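Local coordinates for replication protein A (Methanococcus maripaludis, PDB 3E0E) that probably binds DNA, the part in hand being one OB-fold nucleic acid binding domain of a longer chain, at residues P10-V21 and K65-V76; I51-L59 and L83-G91. All blocks are in the same frame, centred on the assembly; numbering follows the deposited sequence.

Interaction 1. Residues P10-V21 and K65-V76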
loop_
_atom_site.group_PDB
_atom_site.type_symbol
_atom_site.label_atom_id
_atom_site.label_comp_id
_atom_site.label_asym_id
_atom_site.label_seq_id
_atom_site.Cartn_x
_atom_site.Cartn_y
_atom_site.Cartn_z
ATOM N N PRO A 10 -14.973 2.116 -0.165
ATOM C CA PRO A 10 -14.566 3.264 0.650
ATOM C C PRO A 10 -14.972 3.050 2.109
ATOM O O PRO A 10 -15.988 2.411 2.387
ATOM C CB PRO A 10 -15.328 4.424 0.014
ATOM C CG PRO A 10 -15.474 3.991 -1.418
ATOM C CD PRO A 10 -15.849 2.542 -1.269
ATOM N N ASN A 11 -14.177 3.582 3.030
ATOM C CA ASN A 11 -14.444 3.464 4.461
ATOM C C ASN A 11 -14.356 2.020 4.943
ATOM O O ASN A 11 -14.917 1.657 5.977
ATOM C CB ASN A 11 -15.820 4.049 4.790
ATOM C CG ASN A 11 -15.943 5.509 4.383
ATOM O OD1 ASN A 11 -15.182 6.362 4.843
ATOM N ND2 ASN A 11 -16.906 5.803 3.517
ATOM N N LEU A 12 -13.642 1.203 4.181
ATOM C CA LEU A 12 -13.451 -0.196 4.517
ATOM C C LEU A 12 -12.028 -0.398 5.004
ATOM O O LEU A 12 -11.095 0.204 4.477
ATOM C CB LEU A 12 -13.674 -1.075 3.286
ATOM C CG LEU A 12 -13.168 -2.515 3.393
ATOM C CD1 LEU A 12 -14.141 -3.343 4.218
ATOM C CD2 LEU A 12 -13.018 -3.104 2.000
ATOM N N SER A 13 -11.865 -1.239 6.015
ATOM C CA SER A 13 -10.541 -1.543 6.530
ATOM C C SER A 13 -10.305 -3.024 6.298
ATOM O O SER A 13 -11.099 -3.860 6.717
ATOM C CB SER A 13 -10.450 -1.212 8.019
ATOM O OG SER A 13 -10.409 0.193 8.206
ATOM N N GLY A 14 -9.214 -3.345 5.617
ATOM C CA GLY A 14 -8.928 -4.734 5.341
ATOM C C GLY A 14 -7.495 -4.963 4.925
ATOM O O GLY A 14 -6.651 -4.068 5.018
ATOM N N THR A 15 -7.229 -6.169 4.443
ATOM C CA THR A 15 -5.893 -6.546 4.028
ATOM C C THR A 15 -5.936 -7.097 2.613
ATOM O O THR A 15 -6.879 -7.791 2.242
ATOM C CB THR A 15 -5.327 -7.642 4.960
ATOM O OG1 THR A 15 -5.357 -7.183 6.316
ATOM C CG2 THR A 15 -3.897 -7.984 4.581
ATOM N N ILE A 16 -4.922 -6.768 1.823
ATOM C CA ILE A 16 -4.816 -7.277 0.462
ATOM C C ILE A 16 -3.396 -7.795 0.296
ATOM O O ILE A 16 -2.472 -7.291 0.936
ATOM C CB ILE A 16 -5.055 -6.186 -0.620
ATOM C CG1 ILE A 16 -4.058 -5.032 -0.448
ATOM C CG2 ILE A 16 -6.498 -5.705 -0.567
ATOM C CD1 ILE A 16 -4.091 -4.031 -1.589
ATOM N N ASN A 17 -3.230 -8.815 -0.539
ATOM C CA ASN A 17 -1.912 -9.374 -0.818
ATOM C C ASN A 17 -1.690 -8.946 -2.253
ATOM O O ASN A 17 -2.341 -9.455 -3.166
ATOM C CB ASN A 17 -1.926 -10.901 -0.708
ATOM C CG ASN A 17 -2.294 -11.371 0.678
ATOM O OD1 ASN A 17 -2.114 -10.646 1.658
ATOM N ND2 ASN A 17 -2.801 -12.595 0.776
ATOM N N ALA A 18 -0.776 -8.005 -2.452
ATOM C CA ALA A 18 -0.557 -7.472 -3.782
ATOM C C ALA A 18 0.884 -7.204 -4.164
ATOM O O ALA A 18 1.748 -7.003 -3.318
ATOM C CB ALA A 18 -1.367 -6.191 -3.940
ATOM N N GLU A 19 1.113 -7.184 -5.472
ATOM C CA GLU A 19 2.418 -6.918 -6.049
ATOM C C GLU A 19 2.689 -5.417 -6.069
ATOM O O GLU A 19 1.815 -4.622 -6.415
ATOM C CB GLU A 19 2.454 -7.456 -7.484
ATOM C CG GLU A 19 3.607 -6.929 -8.322
ATOM C CD GLU A 19 3.470 -7.280 -9.792
ATOM O OE1 GLU A 19 4.320 -6.827 -10.586
ATOM O OE2 GLU A 19 2.517 -8.000 -10.159
ATOM N N VAL A 20 3.902 -5.034 -5.692
ATOM C CA VAL A 20 4.290 -3.632 -5.722
ATOM C C VAL A 20 4.740 -3.384 -7.164
ATOM O O VAL A 20 5.788 -3.859 -7.589
ATOM C CB VAL A 20 5.452 -3.352 -4.741
ATOM C CG1 VAL A 20 5.884 -1.892 -4.852
ATOM C CG2 VAL A 20 5.010 -3.672 -3.310
ATOM N N VAL A 21 3.914 -2.667 -7.920
ATOM C CA VAL A 21 4.207 -2.364 -9.319
ATOM C C VAL A 21 5.121 -1.154 -9.409
ATOM O O VAL A 21 5.922 -1.019 -10.338
ATOM C CB VAL A 21 2.916 -2.064 -10.094
ATOM C CG1 VAL A 21 3.244 -1.720 -11.545
ATOM C CG2 VAL A 21 1.981 -3.260 -10.017
ATOM N N LYS A 65 10.410 -3.195 -2.473
ATOM C CA LYS A 65 10.981 -3.087 -3.806
ATOM C C LYS A 65 9.943 -3.478 -4.847
ATOM O O LYS A 65 9.009 -4.225 -4.553
ATOM C CB LYS A 65 12.197 -4.012 -3.908
ATOM C CG LYS A 65 13.168 -3.849 -2.737
ATOM C CD LYS A 65 14.027 -5.087 -2.510
ATOM C CE LYS A 65 14.718 -5.027 -1.147
ATOM N NZ LYS A 65 15.474 -6.271 -0.818
ATOM N N LYS A 66 10.097 -2.956 -6.058
ATOM C CA LYS A 66 9.176 -3.292 -7.132
ATOM C C LYS A 66 9.281 -4.793 -7.347
ATOM O O LYS A 66 10.377 -5.351 -7.365
ATOM C CB LYS A 66 9.553 -2.555 -8.418
ATOM C CG LYS A 66 8.775 -3.016 -9.644
ATOM C CD LYS A 66 9.170 -2.223 -10.879
ATOM C CE LYS A 66 8.514 -2.787 -12.132
ATOM N NZ LYS A 66 7.026 -2.854 -12.025
ATOM N N GLY A 67 8.136 -5.446 -7.498
ATOM C CA GLY A 67 8.137 -6.883 -7.694
ATOM C C GLY A 67 7.802 -7.639 -6.421
ATOM O O GLY A 67 7.364 -8.795 -6.475
ATOM N N ASP A 68 8.013 -7.003 -5.271
ATOM C CA ASP A 68 7.697 -7.647 -4.000
ATOM C C ASP A 68 6.197 -7.863 -3.906
ATOM O O ASP A 68 5.409 -7.055 -4.409
ATOM C CB ASP A 68 8.104 -6.782 -2.798
ATOM C CG ASP A 68 9.597 -6.752 -2.559
ATOM O OD1 ASP A 68 10.316 -7.622 -3.093
ATOM O OD2 ASP A 68 10.047 -5.857 -1.810
ATOM N N ILE A 69 5.808 -8.958 -3.261
ATOM C CA ILE A 69 4.400 -9.245 -3.041
ATOM C C ILE A 69 4.232 -8.949 -1.557
ATOM O O ILE A 69 4.868 -9.571 -0.705
ATOM C CB ILE A 69 4.055 -10.709 -3.350
ATOM C CG1 ILE A 69 4.422 -11.018 -4.803
ATOM C CG2 ILE A 69 2.565 -10.945 -3.124
ATOM C CD1 ILE A 69 4.132 -12.426 -5.238
ATOM N N ALA A 70 3.385 -7.977 -1.251
ATOM C CA ALA A 70 3.205 -7.571 0.125
ATOM C C ALA A 70 1.810 -7.749 0.688
ATOM O O ALA A 70 0.818 -7.732 -0.043
ATOM C CB ALA A 70 3.632 -6.111 0.271
ATOM N N GLU A 71 1.759 -7.929 2.005
ATOM C CA GLU A 71 0.504 -8.046 2.727
ATOM C C GLU A 71 0.304 -6.638 3.257
ATOM O O GLU A 71 1.045 -6.183 4.126
ATOM C CB GLU A 71 0.631 -9.023 3.891
ATOM C CG GLU A 71 -0.698 -9.307 4.563
ATOM C CD GLU A 71 -0.599 -10.384 5.621
ATOM O OE1 GLU A 71 -1.657 -10.834 6.108
ATOM O OE2 GLU A 71 0.535 -10.780 5.964
ATOM N N VAL A 72 -0.691 -5.947 2.716
ATOM C CA VAL A 72 -0.969 -4.573 3.099
ATOM C C VAL A 72 -2.306 -4.448 3.806
ATOM O O VAL A 72 -3.338 -4.765 3.234
ATOM C CB VAL A 72 -1.002 -3.659 1.853
ATOM C CG1 VAL A 72 -1.257 -2.232 2.268
ATOM C CG2 VAL A 72 0.307 -3.769 1.081
ATOM N N SER A 73 -2.281 -3.975 5.048
ATOM C CA SER A 73 -3.502 -3.797 5.823
ATOM C C SER A 73 -3.725 -2.307 6.003
ATOM O O SER A 73 -2.796 -1.578 6.328
ATOM C CB SER A 73 -3.364 -4.462 7.192
ATOM O OG SER A 73 -3.099 -5.845 7.057
ATOM N N GLY A 74 -4.951 -1.850 5.790
ATOM C CA GLY A 74 -5.202 -0.434 5.938
ATOM C C GLY A 74 -6.642 -0.026 5.736
ATOM O O GLY A 74 -7.535 -0.869 5.662
ATOM N N TYR A 75 -6.845 1.284 5.634
ATOM C CA TYR A 75 -8.162 1.880 5.467
ATOM C C TYR A 75 -8.303 2.381 4.038
ATOM O O TYR A 75 -7.431 3.082 3.534
ATOM C CB TYR A 75 -8.306 3.051 6.438
ATOM C CG TYR A 75 -9.691 3.636 6.515
ATOM C CD1 TYR A 75 -10.694 2.997 7.236
ATOM C CD2 TYR A 75 -9.997 4.836 5.874
ATOM C CE1 TYR A 75 -11.970 3.539 7.324
ATOM C CE2 TYR A 75 -11.272 5.387 5.954
ATOM C CZ TYR A 75 -12.250 4.733 6.683
ATOM O OH TYR A 75 -13.508 5.279 6.780
ATOM N N VAL A 76 -9.408 2.024 3.394
ATOM C CA VAL A 76 -9.660 2.418 2.014
ATOM C C VAL A 76 -10.473 3.702 1.966
ATOM O O VAL A 76 -11.483 3.825 2.650
ATOM C CB VAL A 76 -10.427 1.301 1.279
ATOM C CG1 VAL A 76 -10.668 1.681 -0.173
ATOM C CG2 VAL A 76 -9.644 0.002 1.372
HETATM O O HOH W 1 6.333 -5.220 -10.511
#
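Asn11 N bonds to Val76 O, while its CA and OD1 lie against the hydroxyl end of the Tyr75 ring. Ser13 OG meets that ring at its edge, in plane, 3.0 Å from Tyr75 CD1; with CG anti to the backbone N (chi1 -172°), the Tyr75 ring is laid back along the Asn11-Ser13 backbone. Gly14 and Gly74, on antiparallel strands, hydrogen-bond in both directions. Thr15 OG1 donates to Ser73 OG over 2.7 Å, and its CG2 packs on Glu71 CG at 3.5 Å. Replacing Thr15 by a valine removes that donor and would probably leave the Ser73 hydroxyl without its cross-strand mate. On the face opposite Thr15 and Ser73, Ile16 CG1 lies alongside Val72 CB, 4.1 Å away. Ala18 and Ala70 repeat the reciprocal backbone hydrogen bonds, and Val20 bonds Asp68 O and Gly67 N, both within the type II turn from Lys65 to Asp68. Lys66 NZ closes the row on Val21 O at 2.7 Å. The face of Ser13, Thr15, Asn17, Glu71 and Ser73 is mainly polar, though Tyr75 and Ile69 share it; Leu12, Ile16, Ala18, Ala70, Val72 and Val76 make the other aliphatic, consistent with one side turned to the OB-fold core.

Interaction 2. Residues I51-L59 and L83-G91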
loop_
_atom_site.group_PDB
_atom_site.type_symbol
_atom_site.label_atom_id
_atom_site.label_comp_id
_atom_site.label_asym_id
_atom_site.label_seq_id
_atom_site.Cartn_x
_atom_site.Cartn_y
_atom_site.Cartn_z
ATOM N N ILE A 51 -4.402 -0.375 -7.099
ATOM C CA ILE A 51 -4.779 0.692 -6.188
ATOM C C ILE A 51 -3.527 1.350 -5.619
ATOM O O ILE A 51 -2.482 0.712 -5.510
ATOM C CB ILE A 51 -5.629 0.126 -5.037
ATOM C CG1 ILE A 51 -6.165 1.259 -4.158
ATOM C CG2 ILE A 51 -4.788 -0.843 -4.205
ATOM C CD1 ILE A 51 -7.144 0.793 -3.112
ATOM N N ARG A 52 -3.638 2.629 -5.279
ATOM C CA ARG A 52 -2.523 3.370 -4.703
ATOM C C ARG A 52 -2.484 3.088 -3.208
ATOM O O ARG A 52 -3.522 3.030 -2.558
ATOM C CB ARG A 52 -2.716 4.872 -4.922
ATOM C CG ARG A 52 -1.608 5.739 -4.351
ATOM C CD ARG A 52 -2.070 7.176 -4.226
ATOM N NE ARG A 52 -0.979 8.081 -3.887
ATOM C CZ ARG A 52 -1.130 9.216 -3.210
ATOM N NH1 ARG A 52 -2.330 9.592 -2.788
ATOM N NH2 ARG A 52 -0.075 9.979 -2.959
ATOM N N GLY A 53 -1.282 2.900 -2.677
ATOM C CA GLY A 53 -1.124 2.659 -1.255
ATOM C C GLY A 53 -0.266 3.769 -0.687
ATOM O O GLY A 53 0.701 4.176 -1.324
ATOM N N THR A 54 -0.614 4.276 0.492
ATOM C CA THR A 54 0.171 5.342 1.095
ATOM C C THR A 54 0.804 4.927 2.423
ATOM O O THR A 54 0.115 4.572 3.382
ATOM C CB THR A 54 -0.675 6.622 1.300
ATOM O OG1 THR A 54 -1.829 6.324 2.093
ATOM C CG2 THR A 54 -1.121 7.180 -0.045
ATOM N N LEU A 55 2.131 4.961 2.447
ATOM C CA LEU A 55 2.914 4.616 3.627
ATOM C C LEU A 55 3.217 5.933 4.322
ATOM O O LEU A 55 3.811 6.827 3.723
ATOM C CB LEU A 55 4.221 3.937 3.210
ATOM C CG LEU A 55 4.132 2.576 2.515
ATOM C CD1 LEU A 55 5.493 2.202 1.964
ATOM C CD2 LEU A 55 3.629 1.516 3.493
ATOM N N TRP A 56 2.813 6.056 5.580
ATOM C CA TRP A 56 3.029 7.298 6.308
ATOM C C TRP A 56 4.080 7.217 7.401
ATOM O O TRP A 56 4.295 6.168 8.010
ATOM C CB TRP A 56 1.719 7.790 6.933
ATOM C CG TRP A 56 0.623 8.005 5.946
ATOM C CD1 TRP A 56 -0.382 7.138 5.633
ATOM C CD2 TRP A 56 0.422 9.166 5.134
ATOM N NE1 TRP A 56 -1.200 7.687 4.676
ATOM C CE2 TRP A 56 -0.729 8.933 4.351
ATOM C CE3 TRP A 56 1.105 10.383 4.992
ATOM C CZ2 TRP A 56 -1.217 9.872 3.437
ATOM C CZ3 TRP A 56 0.619 11.319 4.082
ATOM C CH2 TRP A 56 -0.531 11.054 3.317
ATOM N N ASN A 57 4.726 8.352 7.626
ATOM C CA ASN A 57 5.743 8.501 8.650
ATOM C C ASN A 57 6.781 7.376 8.646
ATOM O O ASN A 57 7.452 7.177 7.637
ATOM C CB ASN A 57 5.046 8.648 10.002
ATOM C CG ASN A 57 3.934 9.691 9.962
ATOM O OD1 ASN A 57 4.087 10.755 9.351
ATOM N ND2 ASN A 57 2.814 9.392 10.611
ATOM N N GLU A 58 6.928 6.635 9.741
ATOM C CA GLU A 58 7.936 5.574 9.765
ATOM C C GLU A 58 7.769 4.498 8.690
ATOM O O GLU A 58 8.755 3.965 8.187
ATOM C CB GLU A 58 8.000 4.901 11.140
ATOM C CG GLU A 58 6.699 4.294 11.608
ATOM C CD GLU A 58 6.002 5.164 12.627
ATOM O OE1 GLU A 58 5.819 4.699 13.772
ATOM O OE2 GLU A 58 5.644 6.312 12.288
ATOM N N LEU A 59 6.536 4.163 8.328
ATOM C CA LEU A 59 6.359 3.145 7.303
ATOM C C LEU A 59 6.852 3.629 5.944
ATOM O O LEU A 59 6.998 2.842 5.015
ATOM C CB LEU A 59 4.893 2.716 7.214
ATOM C CG LEU A 59 4.413 1.876 8.399
ATOM C CD1 LEU A 59 2.983 1.430 8.153
ATOM C CD2 LEU A 59 5.321 0.666 8.575
ATOM N N LEU A 83 -9.852 5.105 -5.601
ATOM C CA LEU A 83 -9.664 4.604 -4.250
ATOM C C LEU A 83 -8.186 4.477 -3.925
ATOM O O LEU A 83 -7.352 4.310 -4.814
ATOM C CB LEU A 83 -10.338 3.237 -4.087
ATOM C CG LEU A 83 -11.860 3.185 -4.243
ATOM C CD1 LEU A 83 -12.333 1.747 -4.086
ATOM C CD2 LEU A 83 -12.518 4.080 -3.205
ATOM N N GLU A 84 -7.870 4.574 -2.640
ATOM C CA GLU A 84 -6.499 4.446 -2.171
ATOM C C GLU A 84 -6.562 3.759 -0.822
ATOM O O GLU A 84 -7.581 3.813 -0.136
ATOM C CB GLU A 84 -5.844 5.815 -1.991
ATOM C CG GLU A 84 -5.971 6.754 -3.171
ATOM C CD GLU A 84 -5.167 8.025 -2.972
ATOM O OE1 GLU A 84 -5.066 8.484 -1.815
ATOM O OE2 GLU A 84 -4.646 8.569 -3.970
ATOM N N ILE A 85 -5.479 3.102 -0.440
ATOM C CA ILE A 85 -5.459 2.442 0.849
ATOM C C ILE A 85 -4.384 3.080 1.723
ATOM O O ILE A 85 -3.204 3.108 1.357
ATOM C CB ILE A 85 -5.219 0.920 0.693
ATOM C CG1 ILE A 85 -5.185 0.254 2.070
ATOM C CG2 ILE A 85 -3.932 0.663 -0.091
ATOM C CD1 ILE A 85 -5.319 -1.255 2.022
ATOM N N SER A 86 -4.811 3.625 2.859
ATOM C CA SER A 86 -3.899 4.249 3.811
ATOM C C SER A 86 -3.374 3.072 4.611
ATOM O O SER A 86 -4.126 2.406 5.321
ATOM C CB SER A 86 -4.646 5.229 4.713
ATOM O OG SER A 86 -3.739 5.970 5.507
ATOM N N VAL A 87 -2.081 2.810 4.478
ATOM C CA VAL A 87 -1.471 1.668 5.134
ATOM C C VAL A 87 -1.273 1.768 6.633
ATOM O O VAL A 87 -0.668 2.724 7.136
ATOM C CB VAL A 87 -0.111 1.332 4.485
ATOM C CG1 VAL A 87 0.441 0.041 5.063
ATOM C CG2 VAL A 87 -0.282 1.207 2.983
ATOM N N ASP A 88 -1.799 0.770 7.339
ATOM C CA ASP A 88 -1.668 0.665 8.792
ATOM C C ASP A 88 -0.501 -0.274 9.076
ATOM O O ASP A 88 0.275 -0.066 10.005
ATOM C CB ASP A 88 -2.939 0.075 9.410
ATOM C CG ASP A 88 -4.108 1.038 9.373
ATOM O OD1 ASP A 88 -5.261 0.569 9.436
ATOM O OD2 ASP A 88 -3.870 2.261 9.295
ATOM N N ASN A 89 -0.382 -1.314 8.257
ATOM C CA ASN A 89 0.684 -2.291 8.425
ATOM C C ASN A 89 1.050 -2.917 7.088
ATOM O O ASN A 89 0.202 -3.073 6.209
ATOM C CB ASN A 89 0.243 -3.389 9.400
ATOM C CG ASN A 89 1.333 -4.406 9.662
ATOM O OD1 ASN A 89 1.277 -5.540 9.179
ATOM N ND2 ASN A 89 2.342 -4.002 10.422
ATOM N N ILE A 90 2.326 -3.253 6.933
ATOM C CA ILE A 90 2.800 -3.878 5.706
ATOM C C ILE A 90 3.885 -4.907 6.015
ATOM O O ILE A 90 4.717 -4.713 6.907
ATOM C CB ILE A 90 3.339 -2.818 4.701
ATOM C CG1 ILE A 90 3.791 -3.508 3.409
ATOM C CG2 ILE A 90 4.466 -2.004 5.334
ATOM C CD1 ILE A 90 4.055 -2.537 2.263
ATOM N N GLY A 91 3.844 -6.017 5.287
ATOM C CA GLY A 91 4.825 -7.070 5.461
ATOM C C GLY A 91 5.083 -7.679 4.106
ATOM O O GLY A 91 4.227 -7.618 3.229
HETATM O O HOH W 2 -5.850 4.142 -6.846
HETATM O O HOH W 3 1.445 4.274 7.057
#
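The guanidinium of Arg52 has Thr54 CG2 over the centre of one face, 3.7 Å above its plane, and the carboxylate of Glu84 at its edge; Ser86 OG lies at the edge of the Trp56 indole, near the ring plane. Both flat groups belong to the parallel pairing of strand 51-56 with strand 83-87, which helps close the OB-fold barrel; the axes of these two short strands are 26° apart. Arg52 NH1 bonds to Glu84 OE2 at 2.8 Å in a salt bridge, reaching OE2 on its syn side but out of the carboxylate plane, the two planes being turned 59° from each other. The arginine chain is extended from CG to NE and runs beside Glu84, and Ser41 OG takes its NH2, so two partners fix the rotation of the group. The Trp56 NE1 bond to Ser86 OG is weak, with an angle of 126° at the hydrogen. Between these side chains the backbone alternates: Ile85 N to Arg52 O, Thr54 N to Ile85 O, then Val87 N to Thr54 O. Gly53 has no side chain, and Ile85 CG2 lies against its CA at 3.6 Å. The aliphatic face starts with Ile51 CD1 against Leu83 CB and Ile85 CB; Leu55 CD2 touches Val87 CG1 at 3.8 Å and Ile90 CG2 beyond the corner at Asp88, while Leu59 CD1 nears Val87 CG1 and its CD2 nears Ile90 CG2. Where direct pairing stops past Thr54, a water accepts from Trp56 N and donates to Val87 O, the latter at 2.6 Å.

How the interactions relate
Interactions 1 and 2 share one curled sheet, with strand 69-78 as the common member: it pairs with 10-21 in interaction 1 and, antiparallel, with 83-87 and 89-92. Their centres are 7 Å apart, and the segments alternate along the chain. The seam between them is probably hydrogen-bonded, with Ser86 N 2.8 Å from Tyr75 O and Asp88 N 2.7 Å from Ser73 O. At the second point Asp88 and Asn89 both face Ser73, a classic beta bulge at the corner of the strand. Packing joins the rest: Pro10 CG lies 3.5 Å from Leu83 CD2, and Val72 meets both Val87 and Ile90, so the aliphatic faces of the two interactions merge inside the barrel.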